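Local coordinates for coronin (Toxoplasma gondii, PDB 4OZU), which probably binds actin filaments, this chain being the WD40 beta-propeller domain of the longer protein, at residues A[14-19]-A[348-353]; A[98-103]-A[130-135]; A[174-179]-A[216-221]. One frame throughout, in Å; residues are numbered along the deposited sequence.

Contact 1: residues A[14-19]-A[348-353]; sequences NLYAEA and SFIVPR
Tyr16 and Ile350 face each other as an antiparallel hydrogen-bonded pair and set the register of the two strands. Tyr16 N donates to Ile350 O at 2.9 Å, and Ile350 N returns a bond of similar length to Tyr16 O. A second pair of bonds joins Glu18 and Ser348, where Glu18 N reaches Ser348 O at 2.8 Å and Ser348 N returns a bond to Glu18 O. Between them sits the non-hydrogen-bonded pair of Ala17 and Phe349. The pairing has a clear topological meaning: strand 16-25, from the start of the chain, completes the propeller blade built by strands 343-350, 331-339 and 317-319, the Velcro-like ring closure of WD40 propellers.

Side chains alternate between the sheet faces. On the face of Tyr16, the phenol ring lies over Ile350, whose CB stands 4.1 Å from the ring centroid in a CH-pi contact offset toward the rim. The ring gets there because CG sits between the backbone N and the carbonyl carbon (chi1 69°); Pro352 CB meets its edge, 3.9 Å from Tyr16 CE1. On the other face Ala17 CB touches Phe349 CE1 at 3.8 Å. Leu15 CD1 lies against the backbone at Ile350 C (3.4 Å) and against Val351 CG2, while its CD2 packs on Phe349 CB. Ser348 OG, on the same face as Tyr16, is hydrogen-bonded to Glu331, Trp20 and Arg329.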
ATOM      1  N   ASN A  14      14.635 -10.072  15.287  1.00 29.98           N
ATOM      2  CA  ASN A  14      15.740  -9.842  14.369  1.00 35.47           C
ATOM      3  C   ASN A  14      15.252  -9.891  12.937  1.00 30.03           C
ATOM      4  O   ASN A  14      14.614 -10.853  12.523  1.00 28.85           O
ATOM      5  CB  ASN A  14      16.838 -10.885  14.573  1.00 43.89           C
ATOM      6  CG  ASN A  14      17.276 -10.994  16.016  1.00 65.01           C
ATOM      7  OD1 ASN A  14      16.972 -11.974  16.698  1.00 51.93           O
ATOM      8  ND2 ASN A  14      17.999  -9.988  16.489  1.00 45.24           N
ATOM      9  N   LEU A  15      15.557  -8.842  12.187  1.00 27.46           N
ATOM     10  CA  LEU A  15      15.187  -8.762  10.786  1.00 27.95           C
ATOM     11  C   LEU A  15      16.142  -7.799  10.123  1.00 31.60           C
ATOM     12  O   LEU A  15      16.196  -6.634  10.502  1.00 29.36           O
ATOM     13  CB  LEU A  15      13.744  -8.291  10.627  1.00 22.91           C
ATOM     14  CG  LEU A  15      13.143  -8.398   9.231  1.00 24.42           C
ATOM     15  CD1 LEU A  15      12.831  -9.842   8.900  1.00 27.89           C
ATOM     16  CD2 LEU A  15      11.887  -7.538   9.122  1.00 26.47           C
ATOM     17  N   TYR A  16      16.917  -8.277   9.156  1.00 27.23           N
ATOM     18  CA  TYR A  16      17.901  -7.415   8.522  1.00 36.33           C
ATOM     19  C   TYR A  16      17.541  -7.136   7.073  1.00 30.97           C
ATOM     20  O   TYR A  16      16.946  -7.963   6.380  1.00 27.98           O
ATOM     21  CB  TYR A  16      19.309  -8.019   8.635  1.00 30.43           C
ATOM     22  CG  TYR A  16      19.579  -9.265   7.827  1.00 27.58           C
ATOM     23  CD1 TYR A  16      19.394 -10.527   8.378  1.00 29.41           C
ATOM     24  CD2 TYR A  16      20.072  -9.182   6.532  1.00 36.70           C
ATOM     25  CE1 TYR A  16      19.672 -11.674   7.651  1.00 31.07           C
ATOM     26  CE2 TYR A  16      20.349 -10.323   5.796  1.00 46.38           C
ATOM     27  CZ  TYR A  16      20.149 -11.565   6.362  1.00 33.58           C
ATOM     28  OH  TYR A  16      20.422 -12.708   5.641  1.00 33.23           O
ATOM     29  N   ALA A  17      17.879  -5.928   6.646  1.00 25.04           N
ATOM     30  CA  ALA A  17      17.634  -5.491   5.286  1.00 25.00           C
ATOM     31  C   ALA A  17      18.841  -5.826   4.418  1.00 27.89           C
ATOM     32  O   ALA A  17      19.971  -5.511   4.785  1.00 30.42           O
ATOM     33  CB  ALA A  17      17.351  -3.999   5.254  1.00 27.77           C
ATOM     34  N   GLU A  18      18.598  -6.472   3.283  1.00 25.70           N
ATOM     35  CA  GLU A  18      19.671  -6.786   2.336  1.00 26.76           C
ATOM     36  C   GLU A  18      19.305  -6.281   0.943  1.00 26.53           C
ATOM     37  O   GLU A  18      18.365  -6.771   0.317  1.00 32.07           O
ATOM     38  CB  GLU A  18      19.942  -8.288   2.304  1.00 28.85           C
ATOM     39  CG  GLU A  18      21.055  -8.677   1.345  1.00 31.73           C
ATOM     40  CD  GLU A  18      21.500 -10.116   1.512  1.00 54.75           C
ATOM     41  OE1 GLU A  18      20.644 -11.021   1.434  1.00 75.76           O
ATOM     42  OE2 GLU A  18      22.709 -10.338   1.726  1.00 60.08           O
ATOM     43  N   ALA A  19      20.025  -5.266   0.481  1.00 26.09           N
ATOM     44  CA  ALA A  19      19.857  -4.774  -0.877  1.00 30.15           C
ATOM     45  C   ALA A  19      20.409  -5.809  -1.853  1.00 29.28           C
ATOM     46  O   ALA A  19      21.522  -6.287  -1.681  1.00 31.41           O
ATOM     47  CB  ALA A  19      20.563  -3.437  -1.054  1.00 33.13           C
ATOM     48  N   SER A 348      15.509  -6.949   0.443  1.00 26.05           N
ATOM     49  CA  SER A 348      14.882  -8.046   1.170  1.00 25.19           C
ATOM     50  C   SER A 348      14.935  -7.779   2.669  1.00 23.37           C
ATOM     51  O   SER A 348      15.908  -7.222   3.173  1.00 24.84           O
ATOM     52  CB  SER A 348      15.577  -9.382   0.858  1.00 24.24           C
ATOM     53  OG  SER A 348      15.287  -9.832  -0.454  1.00 26.16           O
ATOM     54  N   PHE A 349      13.884  -8.181   3.373  1.00 21.15           N
ATOM     55  CA  PHE A 349      13.884  -8.182   4.829  1.00 24.73           C
ATOM     56  C   PHE A 349      13.818  -9.630   5.288  1.00 24.88           C
ATOM     57  O   PHE A 349      12.831 -10.336   5.052  1.00 25.70           O
ATOM     58  CB  PHE A 349      12.732  -7.338   5.364  1.00 22.87           C
ATOM     59  CG  PHE A 349      12.777  -5.926   4.864  1.00 24.67           C
ATOM     60  CD1 PHE A 349      13.550  -4.976   5.508  1.00 28.03           C
ATOM     61  CD2 PHE A 349      12.101  -5.566   3.714  1.00 25.53           C
ATOM     62  CE1 PHE A 349      13.619  -3.678   5.031  1.00 29.79           C
ATOM     63  CE2 PHE A 349      12.164  -4.269   3.233  1.00 28.13           C
ATOM     64  CZ  PHE A 349      12.927  -3.328   3.891  1.00 23.71           C
ATOM     65  N   ILE A 350      14.906 -10.048   5.921  1.00 24.34           N
ATOM     66  CA  ILE A 350      15.204 -11.452   6.175  1.00 24.51           C
ATOM     67  C   ILE A 350      15.397 -11.710   7.655  1.00 23.19           C
ATOM     68  O   ILE A 350      16.093 -10.962   8.337  1.00 26.34           O
ATOM     69  CB  ILE A 350      16.475 -11.878   5.405  1.00 27.23           C
ATOM     70  CG1 ILE A 350      16.212 -11.821   3.902  1.00 25.91           C
ATOM     71  CG2 ILE A 350      16.904 -13.281   5.783  1.00 27.80           C
ATOM     72  CD1 ILE A 350      17.449 -11.738   3.070  1.00 28.10           C
ATOM     73  N   VAL A 351      14.770 -12.764   8.157  1.00 29.96           N
ATOM     74  CA  VAL A 351      15.034 -13.222   9.516  1.00 29.90           C
ATOM     75  C   VAL A 351      16.304 -14.061   9.519  1.00 31.00           C
ATOM     76  O   VAL A 351      16.370 -15.066   8.815  1.00 30.60           O
ATOM     77  CB  VAL A 351      13.873 -14.057  10.072  1.00 28.04           C
ATOM     78  CG1 VAL A 351      14.184 -14.532  11.490  1.00 31.37           C
ATOM     79  CG2 VAL A 351      12.581 -13.256  10.039  1.00 28.87           C
ATOM     80  N   PRO A 352      17.318 -13.661  10.309  1.00 32.61           N
ATOM     81  CA  PRO A 352      18.545 -14.459  10.330  1.00 34.78           C
ATOM     82  C   PRO A 352      18.328 -15.787  11.032  1.00 32.76           C
ATOM     83  O   PRO A 352      17.824 -15.820  12.153  1.00 38.98           O
ATOM     84  CB  PRO A 352      19.532 -13.579  11.104  1.00 35.96           C
ATOM     85  CG  PRO A 352      18.677 -12.732  11.972  1.00 35.67           C
ATOM     86  CD  PRO A 352      17.407 -12.494  11.205  1.00 34.46           C
ATOM     87  N   ARG A 353      18.708 -16.868  10.362  1.00 39.56           N
ATOM     88  CA  ARG A 353      18.584 -18.203  10.915  1.00 38.05           C
ATOM     89  C   ARG A 353      19.851 -18.980  10.606  1.00 52.06           C
ATOM     90  O   ARG A 353      20.500 -18.739   9.589  1.00 48.03           O
ATOM     91  CB  ARG A 353      17.351 -18.909  10.349  1.00 45.54           C
ATOM     92  CG  ARG A 353      16.029 -18.361  10.879  1.00 41.47           C
ATOM     93  CD  ARG A 353      15.792 -18.774  12.327  1.00 35.43           C
ATOM     94  NE  ARG A 353      14.623 -18.123  12.917  1.00 44.83           N
ATOM     95  CZ  ARG A 353      13.369 -18.550  12.795  1.00 59.03           C
ATOM     96  NH1 ARG A 353      13.083 -19.637  12.087  1.00 27.92           N
ATOM     97  NH2 ARG A 353      12.388 -17.878  13.380  1.00 37.21           N
TER

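Contact 2: residues A[98-103]-A[130-135]; sequences ACEDTI and LKKVLS
Ala98, near the end of strand 94-99, meets Val133 methyl to methyl, with Ala98 CB 3.5 Å from Val133 CG1. Next comes Cys99, whose O accepts a weak hydrogen bond from Val133 N (3.3 Å) and also receives Thr102 N, closing the type I turn from Cys99 to Thr102. Glu100 runs side by side with Lys132, whose CG lies between the backbone N and the carbonyl carbon (chi1 59°) before the chain extends. Glu100 OE2 and Lys132 NZ stay 4.2 Å apart, beyond a salt bridge; Lys132 also makes a cation-pi contact with Phe151. Asp101 faces away and braces the turn: its OD1 accepts from Ile103 N in an Asx turn, while OD2 pairs with Arg105 and Thr79. Thr102 then puts CG2 3.3 Å from Lys131 O, and Thr102 O meets Val133 CG2 at 3.5 Å.

The turn thus belongs to one predicted WD repeat and leans on the approach to, and first residue of, strand 133-138 in the next. The blades associate here mostly by methyl packing, some of it on carbonyl groups. The opposite charges could attract weakly, whereas the buried Val133 O, which has no partner in the model, probably costs some stability.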
ATOM      1  N   ALA A  98      -5.108   6.147 -10.321  1.00 22.83           N
ATOM      2  CA  ALA A  98      -5.730   7.433 -10.060  1.00 23.00           C
ATOM      3  C   ALA A  98      -4.937   8.498 -10.793  1.00 23.64           C
ATOM      4  O   ALA A  98      -3.713   8.469 -10.787  1.00 24.63           O
ATOM      5  CB  ALA A  98      -5.769   7.728  -8.575  1.00 22.36           C
ATOM      6  N   CYS A  99      -5.629   9.451 -11.406  1.00 22.82           N
ATOM      7  CA  CYS A  99      -4.976  10.415 -12.280  1.00 28.30           C
ATOM      8  C   CYS A  99      -5.333  11.858 -11.923  1.00 27.45           C
ATOM      9  O   CYS A  99      -6.421  12.142 -11.402  1.00 29.98           O
ATOM     10  CB  CYS A  99      -5.358  10.125 -13.728  1.00 31.85           C
ATOM     11  SG  CYS A  99      -4.484  11.108 -14.947  1.00 32.05           S
ATOM     12  N   GLU A 100      -4.402  12.765 -12.204  1.00 27.01           N
ATOM     13  CA  GLU A 100      -4.625  14.186 -11.975  1.00 30.97           C
ATOM     14  C   GLU A 100      -5.785  14.715 -12.800  1.00 29.92           C
ATOM     15  O   GLU A 100      -6.316  15.780 -12.493  1.00 31.20           O
ATOM     16  CB  GLU A 100      -3.368  14.997 -12.299  1.00 48.08           C
ATOM     17  CG  GLU A 100      -2.409  15.163 -11.132  1.00 60.95           C
ATOM     18  CD  GLU A 100      -1.398  16.274 -11.357  1.00 98.31           C
ATOM     19  OE1 GLU A 100      -1.215  16.693 -12.522  1.00 86.90           O
ATOM     20  OE2 GLU A 100      -0.789  16.734 -10.368  1.00111.02           O
ATOM     21  N   ASP A 101      -6.184  13.993 -13.846  1.00 34.60           N
ATOM     22  CA  ASP A 101      -7.292  14.461 -14.684  1.00 37.13           C
ATOM     23  C   ASP A 101      -8.653  14.050 -14.101  1.00 34.76           C
ATOM     24  O   ASP A 101      -9.681  14.176 -14.767  1.00 36.05           O
ATOM     25  CB  ASP A 101      -7.146  13.957 -16.130  1.00 34.28           C
ATOM     26  CG  ASP A 101      -7.158  12.441 -16.249  1.00 30.93           C
ATOM     27  OD1 ASP A 101      -7.531  11.741 -15.280  1.00 28.56           O
ATOM     28  OD2 ASP A 101      -6.796  11.947 -17.344  1.00 35.09           O
ATOM     29  N   THR A 102      -8.631  13.576 -12.853  1.00 29.28           N
ATOM     30  CA  THR A 102      -9.817  13.283 -12.032  1.00 27.88           C
ATOM     31  C   THR A 102     -10.445  11.920 -12.308  1.00 28.56           C
ATOM     32  O   THR A 102     -11.436  11.558 -11.671  1.00 28.11           O
ATOM     33  CB  THR A 102     -10.943  14.356 -12.195  1.00 31.63           C
ATOM     34  OG1 THR A 102     -11.644  14.174 -13.435  1.00 38.45           O
ATOM     35  CG2 THR A 102     -10.380  15.777 -12.108  1.00 31.59           C
ATOM     36  N   ILE A 103      -9.845  11.144 -13.205  1.00 28.43           N
ATOM     37  CA  ILE A 103     -10.403   9.858 -13.603  1.00 25.25           C
ATOM     38  C   ILE A 103      -9.653   8.688 -12.964  1.00 25.93           C
ATOM     39  O   ILE A 103      -8.420   8.664 -12.937  1.00 29.88           O
ATOM     40  CB  ILE A 103     -10.385   9.720 -15.142  1.00 28.30           C
ATOM     41  CG1 ILE A 103     -11.288  10.793 -15.758  1.00 36.61           C
ATOM     42  CG2 ILE A 103     -10.843   8.327 -15.575  1.00 27.77           C
ATOM     43  CD1 ILE A 103     -11.164  10.937 -17.266  1.00 38.27           C
ATOM     44  N   LEU A 130     -14.227  15.760  -8.838  1.00 29.65           N
ATOM     45  CA  LEU A 130     -14.158  17.147  -9.300  1.00 32.18           C
ATOM     46  C   LEU A 130     -12.734  17.700  -9.333  1.00 34.42           C
ATOM     47  O   LEU A 130     -12.478  18.698  -9.997  1.00 36.63           O
ATOM     48  CB  LEU A 130     -15.034  18.045  -8.421  1.00 33.49           C
ATOM     49  CG  LEU A 130     -16.530  17.725  -8.399  1.00 33.60           C
ATOM     50  CD1 LEU A 130     -17.277  18.764  -7.588  1.00 35.35           C
ATOM     51  CD2 LEU A 130     -17.110  17.639  -9.804  1.00 42.31           C
ATOM     52  N   LYS A 131     -11.815  17.062  -8.613  1.00 30.89           N
ATOM     53  CA  LYS A 131     -10.414  17.472  -8.637  1.00 37.97           C
ATOM     54  C   LYS A 131      -9.534  16.233  -8.746  1.00 37.28           C
ATOM     55  O   LYS A 131     -10.037  15.111  -8.843  1.00 27.66           O
ATOM     56  CB  LYS A 131     -10.060  18.294  -7.393  1.00 32.08           C
ATOM     57  CG  LYS A 131     -10.773  19.642  -7.306  1.00 34.60           C
ATOM     58  CD  LYS A 131     -10.269  20.588  -8.384  1.00 55.41           C
ATOM     59  CE  LYS A 131     -10.956  21.938  -8.326  1.00 83.29           C
ATOM     60  NZ  LYS A 131     -10.410  22.864  -9.355  1.00 78.98           N
ATOM     61  N   LYS A 132      -8.221  16.432  -8.770  1.00 29.55           N
ATOM     62  CA  LYS A 132      -7.310  15.312  -8.954  1.00 27.94           C
ATOM     63  C   LYS A 132      -7.552  14.233  -7.910  1.00 32.27           C
ATOM     64  O   LYS A 132      -7.829  14.520  -6.741  1.00 28.81           O
ATOM     65  CB  LYS A 132      -5.855  15.779  -8.906  1.00 28.75           C
ATOM     66  CG  LYS A 132      -5.425  16.471  -7.631  1.00 30.39           C
ATOM     67  CD  LYS A 132      -3.988  16.968  -7.766  1.00 35.04           C
ATOM     68  CE  LYS A 132      -3.509  17.691  -6.521  1.00 46.10           C
ATOM     69  NZ  LYS A 132      -2.186  18.335  -6.743  1.00 62.83           N
ATOM     70  N   VAL A 133      -7.473  12.987  -8.358  1.00 32.76           N
ATOM     71  CA  VAL A 133      -7.664  11.845  -7.480  1.00 22.54           C
ATOM     72  C   VAL A 133      -6.301  11.371  -7.006  1.00 28.76           C
ATOM     73  O   VAL A 133      -5.376  11.212  -7.807  1.00 26.39           O
ATOM     74  CB  VAL A 133      -8.427  10.722  -8.184  1.00 23.23           C
ATOM     75  CG1 VAL A 133      -8.522   9.498  -7.291  1.00 28.25           C
ATOM     76  CG2 VAL A 133      -9.825  11.210  -8.556  1.00 29.57           C
ATOM     77  N   LEU A 134      -6.188  11.155  -5.700  1.00 24.38           N
ATOM     78  CA  LEU A 134      -4.895  10.952  -5.062  1.00 24.94           C
ATOM     79  C   LEU A 134      -4.673   9.528  -4.577  1.00 27.11           C
ATOM     80  O   LEU A 134      -3.555   9.165  -4.216  1.00 26.06           O
ATOM     81  CB  LEU A 134      -4.746  11.902  -3.877  1.00 24.56           C
ATOM     82  CG  LEU A 134      -4.879  13.396  -4.174  1.00 28.18           C
ATOM     83  CD1 LEU A 134      -4.777  14.186  -2.883  1.00 33.21           C
ATOM     84  CD2 LEU A 134      -3.822  13.854  -5.172  1.00 36.09           C
ATOM     85  N   SER A 135      -5.732   8.732  -4.544  1.00 24.28           N
ATOM     86  CA  SER A 135      -5.601   7.346  -4.136  1.00 23.43           C
ATOM     87  C   SER A 135      -6.633   6.474  -4.823  1.00 22.75           C
ATOM     88  O   SER A 135      -7.697   6.937  -5.212  1.00 24.07           O
ATOM     89  CB  SER A 135      -5.732   7.221  -2.617  1.00 30.59           C
ATOM     90  OG  SER A 135      -7.007   7.646  -2.177  1.00 38.24           O
TER

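Contact 3: residues A[174-179]-A[216-221]; sequences SLLSAK and SKACKC
Leu176 lays its branched end against Ala218, with Leu176 CD1 3.7 Å from Ala218 CB and CD2 a little farther off. Its CB, meanwhile, comes up to the carbonyl of Cys219. Beside this apolar patch Lys220 reaches back across the contact: a bend at its second torsion folds the chain so that Lys220 NZ donates to Leu176 O at 2.8 Å. The same ammonium group has a salt bridge to Glu35 and a bond to Tyr272.

Ser177 carries the second polar link. Its OG, placed between the backbone N and the carbonyl carbon (chi1 75°), accepts from Cys221 N at 3.1 Å along a bent path, 143° at the hydrogen. It is also bonded to Thr190 OG1, which in turn is bonded to Cys219 O, so the threonine of strand 187-191 ties both segments together. Farther along, Lys179 CG lies 3.3 Å from Cys221 O, though the lysine takes its charge to Glu137.

The touching parts run almost parallel, 5° apart, yet strands 175-180 and 220-223 are the first strands of successive four-stranded propeller blades rather than neighbours in one sheet. Both bonds between the segments join a side chain to a main-chain atom. The multiple partners of Lys220 NZ and Ser177 OG probably fix the rotation of these groups, and Glu35 probably compensates the buried charge of Lys220.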
ATOM      1  N   SER A 174      -8.389  18.482   2.087  1.00 29.19           N
ATOM      2  CA  SER A 174      -7.862  17.498   1.141  1.00 25.20           C
ATOM      3  C   SER A 174      -7.474  16.195   1.822  1.00 23.41           C
ATOM      4  O   SER A 174      -6.982  16.198   2.946  1.00 25.97           O
ATOM      5  CB  SER A 174      -6.639  18.054   0.405  1.00 32.92           C
ATOM      6  OG  SER A 174      -6.932  19.292  -0.221  1.00 55.29           O
ATOM      7  N   LEU A 175      -7.682  15.090   1.121  1.00 27.15           N
ATOM      8  CA  LEU A 175      -7.226  13.783   1.586  1.00 20.90           C
ATOM      9  C   LEU A 175      -5.720  13.600   1.390  1.00 22.52           C
ATOM     10  O   LEU A 175      -5.147  14.090   0.417  1.00 25.29           O
ATOM     11  CB  LEU A 175      -7.985  12.684   0.856  1.00 24.42           C
ATOM     12  CG  LEU A 175      -9.419  12.546   1.363  1.00 37.28           C
ATOM     13  CD1 LEU A 175     -10.361  12.181   0.235  1.00 31.27           C
ATOM     14  CD2 LEU A 175      -9.467  11.508   2.476  1.00 40.14           C
ATOM     15  N   LEU A 176      -5.091  12.887   2.323  1.00 23.66           N
ATOM     16  CA  LEU A 176      -3.651  12.648   2.288  1.00 23.91           C
ATOM     17  C   LEU A 176      -3.351  11.150   2.277  1.00 22.68           C
ATOM     18  O   LEU A 176      -2.273  10.731   1.846  1.00 30.80           O
ATOM     19  CB  LEU A 176      -2.968  13.308   3.489  1.00 27.58           C
ATOM     20  CG  LEU A 176      -2.941  14.838   3.504  1.00 32.45           C
ATOM     21  CD1 LEU A 176      -2.470  15.346   4.851  1.00 58.99           C
ATOM     22  CD2 LEU A 176      -2.049  15.364   2.395  1.00 39.15           C
ATOM     23  N   SER A 177      -4.302  10.350   2.748  1.00 20.67           N
ATOM     24  CA  SER A 177      -4.182   8.901   2.656  1.00 20.58           C
ATOM     25  C   SER A 177      -5.541   8.257   2.877  1.00 23.96           C
ATOM     26  O   SER A 177      -6.424   8.843   3.507  1.00 23.34           O
ATOM     27  CB  SER A 177      -3.162   8.370   3.669  1.00 23.91           C
ATOM     28  OG  SER A 177      -3.681   8.385   4.985  1.00 26.16           O
ATOM     29  N   ALA A 178      -5.713   7.057   2.334  1.00 24.16           N
ATOM     30  CA  ALA A 178      -6.949   6.308   2.499  1.00 23.79           C
ATOM     31  C   ALA A 178      -6.615   4.828   2.405  1.00 28.31           C
ATOM     32  O   ALA A 178      -5.987   4.398   1.445  1.00 26.53           O
ATOM     33  CB  ALA A 178      -7.977   6.706   1.454  1.00 25.29           C
ATOM     34  N   LYS A 179      -7.003   4.064   3.423  1.00 21.21           N
ATOM     35  CA  LYS A 179      -6.659   2.650   3.504  1.00 21.75           C
ATOM     36  C   LYS A 179      -7.828   1.837   4.053  1.00 19.04           C
ATOM     37  O   LYS A 179      -8.579   2.316   4.894  1.00 16.55           O
ATOM     38  CB  LYS A 179      -5.428   2.438   4.396  1.00 19.09           C
ATOM     39  CG  LYS A 179      -4.140   3.045   3.873  1.00 22.82           C
ATOM     40  CD  LYS A 179      -3.537   2.201   2.762  1.00 36.12           C
ATOM     41  CE  LYS A 179      -2.327   2.886   2.152  1.00 49.76           C
ATOM     42  NZ  LYS A 179      -1.761   2.105   1.021  1.00 64.32           N
ATOM     43  N   SER A 216       2.016  20.488  11.368  1.00 36.87           N
ATOM     44  CA  SER A 216       1.348  20.976  10.162  1.00 43.93           C
ATOM     45  C   SER A 216       1.452  20.021   8.976  1.00 54.36           C
ATOM     46  O   SER A 216       0.514  19.906   8.188  1.00 86.22           O
ATOM     47  CB  SER A 216       1.923  22.339   9.760  1.00 54.94           C
ATOM     48  OG  SER A 216       1.724  23.295  10.785  1.00 76.41           O
ATOM     49  N   LYS A 217       2.586  19.339   8.843  1.00 40.93           N
ATOM     50  CA  LYS A 217       2.827  18.512   7.666  1.00 35.26           C
ATOM     51  C   LYS A 217       1.945  17.262   7.656  1.00 32.08           C
ATOM     52  O   LYS A 217       1.183  17.017   8.591  1.00 36.05           O
ATOM     53  CB  LYS A 217       4.306  18.132   7.579  1.00 34.88           C
ATOM     54  CG  LYS A 217       5.207  19.317   7.213  1.00 37.81           C
ATOM     55  CD  LYS A 217       6.598  18.862   6.792  1.00 69.04           C
ATOM     56  CE  LYS A 217       7.659  19.281   7.798  1.00 99.69           C
ATOM     57  NZ  LYS A 217       9.035  19.040   7.283  1.00 95.94           N
ATOM     58  N   ALA A 218       2.057  16.478   6.588  1.00 34.74           N
ATOM     59  CA  ALA A 218       1.057  15.466   6.265  1.00 36.36           C
ATOM     60  C   ALA A 218       1.082  14.232   7.158  1.00 33.53           C
ATOM     61  O   ALA A 218       2.140  13.625   7.375  1.00 29.70           O
ATOM     62  CB  ALA A 218       1.221  15.032   4.812  1.00 32.09           C
ATOM     63  N   CYS A 219      -0.101  13.872   7.660  0.69 26.57           N
ATOM     64  CA  CYS A 219      -0.316  12.615   8.372  0.69 30.47           C
ATOM     65  C   CYS A 219      -0.675  11.509   7.386  0.69 27.27           C
ATOM     66  O   CYS A 219      -1.293  11.772   6.353  0.69 28.36           O
ATOM     67  CB  CYS A 219      -1.430  12.762   9.411  0.69 27.94           C
ATOM     68  SG  CYS A 219      -1.174  14.098  10.585  0.69 40.83           S
ATOM     69  N   LYS A 220      -0.274  10.278   7.697  1.00 22.44           N
ATOM     70  CA  LYS A 220      -0.567   9.135   6.839  1.00 21.81           C
ATOM     71  C   LYS A 220      -1.057   8.012   7.730  1.00 25.16           C
ATOM     72  O   LYS A 220      -0.642   7.924   8.878  1.00 22.77           O
ATOM     73  CB  LYS A 220       0.679   8.695   6.060  1.00 22.11           C
ATOM     74  CG  LYS A 220       1.301   9.766   5.175  1.00 26.61           C
ATOM     75  CD  LYS A 220       0.545   9.928   3.866  1.00 25.17           C
ATOM     76  CE  LYS A 220       1.139  11.046   3.026  1.00 24.52           C
ATOM     77  NZ  LYS A 220       0.481  11.197   1.691  1.00 33.66           N
ATOM     78  N   CYS A 221      -1.927   7.151   7.216  1.00 20.06           N
ATOM     79  CA  CYS A 221      -2.426   6.050   8.022  1.00 16.67           C
ATOM     80  C   CYS A 221      -2.393   4.724   7.283  1.00 15.46           C
ATOM     81  O   CYS A 221      -2.231   4.667   6.070  1.00 19.34           O
ATOM     82  CB  CYS A 221      -3.855   6.322   8.498  1.00 18.02           C
ATOM     83  SG  CYS A 221      -5.142   6.117   7.219  1.00 24.10           S
TER

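In the fold
One closure within a blade and two junctions between blades are sampled here. Contact 1 brings the first strand of the chain onto a strand of the last blade, and along the chain its loop encloses the other two, which follow each other in series and join one blade to the next. Contacts 1 and 2 lie on opposite sides of the chain's centre, their own centres about 37 Å apart; contacts 1 and 3 are about 29 Å apart between centres. Contacts 2 and 3 are close, about 16 Å between centres, and touch directly: Leu134 CD1 packs 3.3 Å from Leu175 O, and Ser135 OG approaches Ala178 CB. Strand 133-138 thus takes part in one junction and borders the next.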